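PDB 6ORM: peruvianin-I from Thevetia peruviana, which probably acts as a cysteine peptidase in plant latex, although it is a germin-like protein built on the cupin fold and assembled from six chains. Local coordinates for residues 116-121 with 134-139; 50-55 with 158-163; 57-60 with 66-69. All blocks are in the same frame, centred on the assembly; numbering follows the deposited sequence.

Contact 1: residues 116-121 with 134-139; sequences LYVKRL and MHFTVN
Leu116 and Val118 both reach the ring of Phe136, and these two apolar contacts make up the whole meeting between 116-121 and 134-139. Leu116 CD1 comes to the rim of the phenyl group, near its plane, at 3.7 Å from Phe136 CE2. In the leucine, chi1 173° sets CG anti to the backbone N and chi2 61° then turns CD1 to the ring edge; the two side chains cross at about a right angle. Val118 contributes its CG2 methyl, 4.1 Å from Phe136 CZ, on an oblique line that is neither over the face nor at the edge. The backbones stay well apart, with CA of Val118 and CA of Phe136 9.2 Å from each other. That spacing fits two strands on either side of a third: in this small antiparallel sheet of the cupin fold, 104-109 runs between 116-121 and 135-139. The phenyl group therefore bridges the outer strands past the middle one, where it also touches Tyr109. About 99 Å² is buried in all, over half of it on Phe136. Polar groups of the segments find partners elsewhere: Thr137 OG1 is hydrogen-bonded to Glu106 OE1, and Arg120 forms a salt bridge with Glu103. On a second subunit, Asp35 pairs with Lys119 NZ, and Phe37 and Phe10 meet the ring of Tyr117 edge-to-face.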
# COMPACT_ATOMS: atom_id res chain seq x y z
N LEU A 116 -1.81 25.19 -15.23
CA LEU A 116 -1.48 24.35 -16.38
C LEU A 116 0.03 24.22 -16.50
O LEU A 116 0.75 25.22 -16.50
CB LEU A 116 -2.07 24.93 -17.66
CG LEU A 116 -1.65 24.24 -18.96
CD1 LEU A 116 -2.08 22.77 -18.96
CD2 LEU A 116 -2.20 24.97 -20.18
N TYR A 117 0.51 22.98 -16.57
CA TYR A 117 1.91 22.67 -16.84
C TYR A 117 1.95 21.98 -18.20
O TYR A 117 1.48 20.85 -18.35
CB TYR A 117 2.50 21.79 -15.74
CG TYR A 117 2.35 22.42 -14.37
CD1 TYR A 117 1.17 22.27 -13.64
CD2 TYR A 117 3.36 23.20 -13.82
CE1 TYR A 117 1.02 22.86 -12.40
CE2 TYR A 117 3.22 23.79 -12.58
CZ TYR A 117 2.05 23.62 -11.87
OH TYR A 117 1.91 24.20 -10.64
N VAL A 118 2.52 22.67 -19.19
CA VAL A 118 2.44 22.25 -20.59
C VAL A 118 3.79 22.44 -21.25
O VAL A 118 4.48 23.43 -21.01
CB VAL A 118 1.33 23.02 -21.33
CG1 VAL A 118 1.55 24.53 -21.23
CG2 VAL A 118 1.24 22.59 -22.79
N LYS A 119 4.18 21.47 -22.08
CA LYS A 119 5.44 21.53 -22.81
C LYS A 119 5.24 20.92 -24.19
O LYS A 119 4.40 20.04 -24.38
CB LYS A 119 6.57 20.80 -22.08
CG LYS A 119 7.04 21.47 -20.79
CD LYS A 119 7.69 22.82 -21.06
CE LYS A 119 9.00 22.67 -21.82
NZ LYS A 119 9.67 23.99 -22.03
N ARG A 120 6.03 21.39 -25.14
CA ARG A 120 6.12 20.75 -26.45
C ARG A 120 7.11 19.59 -26.36
O ARG A 120 8.21 19.74 -25.84
CB ARG A 120 6.57 21.76 -27.51
CG ARG A 120 6.56 21.23 -28.93
CD ARG A 120 7.92 20.71 -29.35
NE ARG A 120 8.96 21.72 -29.24
CZ ARG A 120 9.48 22.38 -30.27
NH1 ARG A 120 9.06 22.13 -31.50
NH2 ARG A 120 10.43 23.29 -30.07
N LEU A 121 6.69 18.43 -26.86
CA LEU A 121 7.51 17.22 -26.85
C LEU A 121 7.89 16.81 -28.26
O LEU A 121 7.07 16.89 -29.18
CB LEU A 121 6.77 16.05 -26.17
CG LEU A 121 6.11 16.24 -24.80
CD1 LEU A 121 5.65 14.89 -24.25
CD2 LEU A 121 7.03 16.93 -23.82
N MET A 134 -6.30 16.01 -14.75
CA MET A 134 -6.75 16.29 -16.11
C MET A 134 -5.57 16.64 -17.00
O MET A 134 -4.70 17.42 -16.62
CB MET A 134 -7.75 17.45 -16.06
CG MET A 134 -8.37 17.86 -17.39
SD MET A 134 -9.71 19.04 -17.12
CE MET A 134 -8.85 20.30 -16.19
N HIS A 135 -5.54 16.04 -18.19
CA HIS A 135 -4.42 16.23 -19.10
C HIS A 135 -4.91 16.16 -20.54
O HIS A 135 -6.08 15.86 -20.81
CB HIS A 135 -3.31 15.20 -18.85
CG HIS A 135 -3.75 13.78 -19.05
ND1 HIS A 135 -4.28 13.02 -18.03
CD2 HIS A 135 -3.72 12.99 -20.15
CE1 HIS A 135 -4.56 11.81 -18.49
NE2 HIS A 135 -4.24 11.77 -19.77
N PHE A 136 -4.00 16.45 -21.47
CA PHE A 136 -4.32 16.45 -22.89
C PHE A 136 -3.04 16.28 -23.69
O PHE A 136 -1.94 16.54 -23.21
CB PHE A 136 -5.04 17.73 -23.31
CG PHE A 136 -4.20 18.97 -23.14
CD1 PHE A 136 -3.32 19.38 -24.13
CD2 PHE A 136 -4.31 19.74 -21.99
CE1 PHE A 136 -2.55 20.51 -23.97
CE2 PHE A 136 -3.54 20.88 -21.83
CZ PHE A 136 -2.66 21.27 -22.81
N THR A 137 -3.22 15.87 -24.95
CA THR A 137 -2.17 15.89 -25.95
C THR A 137 -2.74 16.45 -27.24
O THR A 137 -3.85 16.09 -27.64
CB THR A 137 -1.59 14.49 -26.20
OG1 THR A 137 -1.31 13.84 -24.95
CG2 THR A 137 -0.32 14.58 -27.02
N VAL A 138 -1.99 17.34 -27.88
CA VAL A 138 -2.35 17.89 -29.18
C VAL A 138 -1.19 17.67 -30.14
O VAL A 138 -0.03 17.92 -29.79
CB VAL A 138 -2.72 19.39 -29.10
CG1 VAL A 138 -3.10 19.92 -30.48
CG2 VAL A 138 -3.85 19.61 -28.11
N ASN A 139 -1.50 17.21 -31.35
CA ASN A 139 -0.51 17.04 -32.41
C ASN A 139 -0.19 18.41 -33.02
O ASN A 139 -1.07 19.04 -33.62
CB ASN A 139 -1.05 16.08 -33.47
CG ASN A 139 -0.00 15.70 -34.50
OD1 ASN A 139 1.08 16.28 -34.56
ND2 ASN A 139 -0.34 14.73 -35.34

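Contact 2: residues 50-55 with 158-163; sequences DQWGLN and GQIVGL. With NAG (2-acetamido-2-deoxy-beta-D-glucopyranose), chain D.
Trp52 extends its indole from a tight turn so that two carbons of the six-membered ring each receive one methyl of 158-163. Trp52 CZ3 lies 3.9 Å from Ile160 CD1, and Trp52 CZ2 lies 3.8 Å from Leu163 CD2. Both methyls come in obliquely, so neither lies squarely over a face or at an edge. The indole and Ile160 approach from opposite directions, whereas Leu163 crosses it at about a right angle. Ile160 has an extended outer chain (chi2 175°), which places CD1 at its far end against CZ3. Within the turn, Gln51 CG sits 3.5 Å above the indole plane, over its centre. The turn is a type I beta turn from Asp50 to Gly53, closed by Gly53 N to Asp50 O at 2.9 Å. Asp50 OD1 also ties the turn together: it accepts Leu54 N at 2.8 Å, nearly straight at 166° but from above the carboxylate plane, and Trp52 N more weakly. The chain leaves the turn into strand 54-57, where Asn55 ND2 is covalently joined to NAG C1, the start of an N-linked glycan. This surface contact brings the entry to strand 54-57, an outermost strand of the five-stranded sheet, against strand 159-162 and the residue that follows it; 159-162 pairs antiparallel with 87-89, the pairing interrupted by a classic beta bulge in which Val161 and Gly162 both face Phe87.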
# COMPACT_ATOMS: atom_id res chain seq x y z
N ASP A 50 -10.63 7.90 -33.48
CA ASP A 50 -11.88 8.47 -33.04
C ASP A 50 -12.13 9.78 -33.79
O ASP A 50 -11.29 10.24 -34.58
CB ASP A 50 -11.91 8.64 -31.52
CG ASP A 50 -10.85 9.63 -31.00
OD1 ASP A 50 -10.28 10.42 -31.78
OD2 ASP A 50 -10.58 9.59 -29.77
N GLN A 51 -13.30 10.38 -33.57
CA GLN A 51 -13.67 11.61 -34.26
C GLN A 51 -12.63 12.72 -34.11
O GLN A 51 -12.60 13.63 -34.94
CB GLN A 51 -15.03 12.11 -33.77
CG GLN A 51 -15.21 12.19 -32.27
CD GLN A 51 -16.55 12.81 -31.91
OE1 GLN A 51 -17.02 13.71 -32.59
NE2 GLN A 51 -17.16 12.32 -30.84
N TRP A 52 -11.79 12.67 -33.08
CA TRP A 52 -10.83 13.74 -32.82
C TRP A 52 -9.42 13.38 -33.27
O TRP A 52 -8.48 14.13 -32.99
CB TRP A 52 -10.85 14.11 -31.33
CG TRP A 52 -12.22 14.50 -30.84
CD1 TRP A 52 -12.93 15.62 -31.18
CD2 TRP A 52 -13.06 13.77 -29.93
NE1 TRP A 52 -14.15 15.63 -30.55
CE2 TRP A 52 -14.25 14.51 -29.77
CE3 TRP A 52 -12.91 12.57 -29.24
CZ2 TRP A 52 -15.29 14.08 -28.95
CZ3 TRP A 52 -13.94 12.14 -28.42
CH2 TRP A 52 -15.12 12.89 -28.28
N GLY A 53 -9.26 12.26 -33.97
CA GLY A 53 -7.98 11.89 -34.54
C GLY A 53 -7.05 11.11 -33.65
O GLY A 53 -5.84 11.08 -33.91
N LEU A 54 -7.56 10.46 -32.61
CA LEU A 54 -6.75 9.68 -31.68
C LEU A 54 -7.03 8.19 -31.85
O LEU A 54 -8.19 7.78 -31.93
CB LEU A 54 -7.02 10.10 -30.24
CG LEU A 54 -6.50 9.15 -29.15
CD1 LEU A 54 -4.98 9.17 -29.10
CD2 LEU A 54 -7.09 9.49 -27.79
N ASN A 55 -5.96 7.40 -31.89
CA ASN A 55 -6.07 5.96 -31.70
C ASN A 55 -5.29 5.56 -30.46
O ASN A 55 -4.12 5.92 -30.32
CB ASN A 55 -5.54 5.15 -32.89
CG ASN A 55 -5.53 3.67 -32.58
OD1 ASN A 55 -4.53 3.12 -32.10
ND2 ASN A 55 -6.66 3.02 -32.81
N GLY A 158 -9.57 5.14 -17.92
CA GLY A 158 -9.47 6.31 -18.76
C GLY A 158 -10.83 6.96 -18.90
O GLY A 158 -11.83 6.27 -19.10
N GLN A 159 -10.88 8.29 -18.78
CA GLN A 159 -12.15 9.00 -18.82
C GLN A 159 -11.97 10.28 -19.62
O GLN A 159 -11.03 11.04 -19.37
CB GLN A 159 -12.62 9.32 -17.39
CG GLN A 159 -13.93 10.08 -17.31
CD GLN A 159 -14.66 9.79 -16.01
OE1 GLN A 159 -15.70 9.13 -16.00
NE2 GLN A 159 -14.11 10.27 -14.90
N ILE A 160 -12.88 10.53 -20.56
CA ILE A 160 -12.92 11.81 -21.25
C ILE A 160 -13.68 12.78 -20.35
O ILE A 160 -14.83 12.53 -19.97
CB ILE A 160 -13.57 11.71 -22.63
CG1 ILE A 160 -12.76 10.80 -23.54
CG2 ILE A 160 -13.70 13.10 -23.25
CD1 ILE A 160 -13.41 10.57 -24.89
N VAL A 161 -13.04 13.89 -20.03
CA VAL A 161 -13.51 14.78 -18.99
C VAL A 161 -13.96 16.15 -19.53
O VAL A 161 -14.72 16.85 -18.84
CB VAL A 161 -12.40 14.93 -17.93
CG1 VAL A 161 -11.91 16.36 -17.80
CG2 VAL A 161 -12.80 14.26 -16.60
N GLY A 162 -13.54 16.52 -20.73
CA GLY A 162 -13.92 17.77 -21.39
C GLY A 162 -13.48 17.68 -22.83
O GLY A 162 -12.80 16.73 -23.23
N LEU A 163 -13.86 18.68 -23.62
CA LEU A 163 -13.78 18.52 -25.07
C LEU A 163 -12.70 19.34 -25.76
O LEU A 163 -11.93 18.77 -26.54
CB LEU A 163 -15.15 18.82 -25.71
CG LEU A 163 -16.11 17.63 -25.62
CD1 LEU A 163 -17.30 17.79 -26.56
CD2 LEU A 163 -15.39 16.31 -25.89
C1 NAG D . -6.78 1.63 -32.48
C2 NAG D . -8.21 1.13 -32.59
C3 NAG D . -8.34 -0.22 -31.90
C4 NAG D . -7.27 -1.19 -32.40
C5 NAG D . -5.89 -0.54 -32.43
C6 NAG D . -4.84 -1.40 -33.10
C7 NAG D . -10.07 2.74 -32.73
C8 NAG D . -10.94 3.69 -31.97
N2 NAG D . -9.14 2.09 -32.01
O3 NAG D . -9.64 -0.74 -32.15
O4 NAG D . -7.19 -2.29 -31.50
O5 NAG D . -5.92 0.71 -33.12
O6 NAG D . -5.11 -1.58 -34.49
O7 NAG D . -10.19 2.57 -33.94

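Contact 3: residues 57-60 with 66-69; sequences TFVT and ALNT. With NAG (2-acetamido-2-deoxy-beta-D-glucopyranose), chain D.
Leu67 lays its CD1 methyl against the backbone of Val59 and Thr60, 3.4 Å from Val59 O and 3.8 Å from Thr60 C. Both segments lie in the loop linking strands 54-57 and 73-79 of the cupin fold, where a short 3-10 segment that ends at Leu67 meets the residues just past the first strand. Side chain meets side chain at one place, with Val59 CG1 4.0 Å from Leu67 CD1 and the two crossing at about a right angle. The leucine's CG is anti to its carbonyl carbon (chi1 -67°) and its outer chain is extended (chi2 180°), which carries CD1 out to the backbone of Val59 and Thr60. Thr60 adds backbone atoms rather than its side chain, whose CB points away from Leu67; Thr60 OG1 is hydrogen-bonded to Gly62 N. All three touching residues are buried, and about 99 Å² is covered in all, most of it on Leu67. A second subunit helps to bury them: its Leu126 packs on Val59 and its Ile128 on Leu67, so the loop forms part of an interface. At the other end of 57-60, Thr57 OG1 is hydrogen-bonded to Arg76 NH2 and also lies beside the glycan on Asn55, its hydroxyl oxygen 3.4 Å from NAG C5.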
# COMPACT_ATOMS: atom_id res chain seq x y z
N THR A 57 -4.06 2.09 -28.55
CA THR A 57 -3.90 0.64 -28.49
C THR A 57 -3.54 0.30 -27.05
O THR A 57 -2.46 0.65 -26.58
CB THR A 57 -2.84 0.16 -29.48
OG1 THR A 57 -3.18 0.61 -30.80
CG2 THR A 57 -2.76 -1.36 -29.48
N PHE A 58 -4.45 -0.39 -26.37
CA PHE A 58 -4.35 -0.61 -24.93
C PHE A 58 -3.56 -1.87 -24.61
O PHE A 58 -3.71 -2.89 -25.28
CB PHE A 58 -5.74 -0.73 -24.31
CG PHE A 58 -6.54 0.54 -24.32
CD1 PHE A 58 -6.35 1.50 -23.35
CD2 PHE A 58 -7.48 0.77 -25.31
CE1 PHE A 58 -7.09 2.67 -23.35
CE2 PHE A 58 -8.22 1.93 -25.33
CZ PHE A 58 -8.02 2.89 -24.35
N VAL A 59 -2.70 -1.78 -23.60
CA VAL A 59 -2.11 -2.97 -23.01
C VAL A 59 -2.29 -2.92 -21.50
O VAL A 59 -1.37 -2.55 -20.76
CB VAL A 59 -0.62 -3.15 -23.37
CG1 VAL A 59 -0.16 -4.55 -23.01
CG2 VAL A 59 -0.39 -2.88 -24.85
N THR A 60 -3.49 -3.26 -21.04
CA THR A 60 -3.77 -3.51 -19.64
C THR A 60 -3.85 -5.02 -19.41
O THR A 60 -3.69 -5.82 -20.34
CB THR A 60 -5.06 -2.82 -19.21
OG1 THR A 60 -6.18 -3.55 -19.73
CG2 THR A 60 -5.10 -1.39 -19.72
N ALA A 66 -0.57 -11.54 -18.43
CA ALA A 66 0.57 -11.61 -17.53
C ALA A 66 0.76 -10.34 -16.70
O ALA A 66 1.50 -10.37 -15.72
CB ALA A 66 1.85 -11.91 -18.31
N LEU A 67 0.12 -9.23 -17.09
CA LEU A 67 0.20 -8.00 -16.29
C LEU A 67 -0.57 -8.10 -14.99
O LEU A 67 -0.34 -7.29 -14.08
CB LEU A 67 -0.31 -6.81 -17.11
CG LEU A 67 0.55 -6.41 -18.31
CD1 LEU A 67 -0.06 -5.21 -19.02
CD2 LEU A 67 1.98 -6.12 -17.87
N ASN A 68 -1.49 -9.06 -14.88
CA ASN A 68 -2.32 -9.20 -13.69
C ASN A 68 -1.44 -9.35 -12.45
O ASN A 68 -0.54 -10.20 -12.41
CB ASN A 68 -3.25 -10.40 -13.85
CG ASN A 68 -4.31 -10.48 -12.77
OD1 ASN A 68 -4.95 -9.48 -12.42
ND2 ASN A 68 -4.52 -11.68 -12.24
N THR A 69 -1.69 -8.50 -11.45
CA THR A 69 -1.03 -8.37 -10.16
C THR A 69 0.33 -7.66 -10.23
O THR A 69 0.93 -7.42 -9.18
CB THR A 69 -0.81 -9.72 -9.44
OG1 THR A 69 0.26 -10.44 -10.08
CG2 THR A 69 -2.08 -10.57 -9.44
C1 NAG D . -6.78 1.63 -32.48
C2 NAG D . -8.21 1.13 -32.59
C3 NAG D . -8.34 -0.22 -31.90
C4 NAG D . -7.27 -1.19 -32.40
C5 NAG D . -5.89 -0.54 -32.43
C6 NAG D . -4.84 -1.40 -33.10
C7 NAG D . -10.07 2.74 -32.73
C8 NAG D . -10.94 3.69 -31.97
N2 NAG D . -9.14 2.09 -32.01
O3 NAG D . -9.64 -0.74 -32.15
O4 NAG D . -7.19 -2.29 -31.50
O5 NAG D . -5.92 0.71 -33.12
O6 NAG D . -5.11 -1.58 -34.49
O7 NAG D . -10.19 2.57 -33.94

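How the contacts relate
All three contacts belong to one cupin domain, and along the chain both contact 1 and contact 3 are nested inside the long loop closed by contact 2. Contacts 1 and 2 have centres 14 Å apart and touch directly, with Met134 SD 3.5 Å from Val161 CG1. Contacts 2 and 3 lie on opposite sides of the chain's centre, 21 Å between centres, yet their segments follow one another closely in sequence and both adjoin the same glycan, through Asn55 and Thr57. Contacts 1 and 3 are the most distant pair, at 25 Å between centres with nearest atoms about 10 Å apart; what they share is a second subunit, which packs on both.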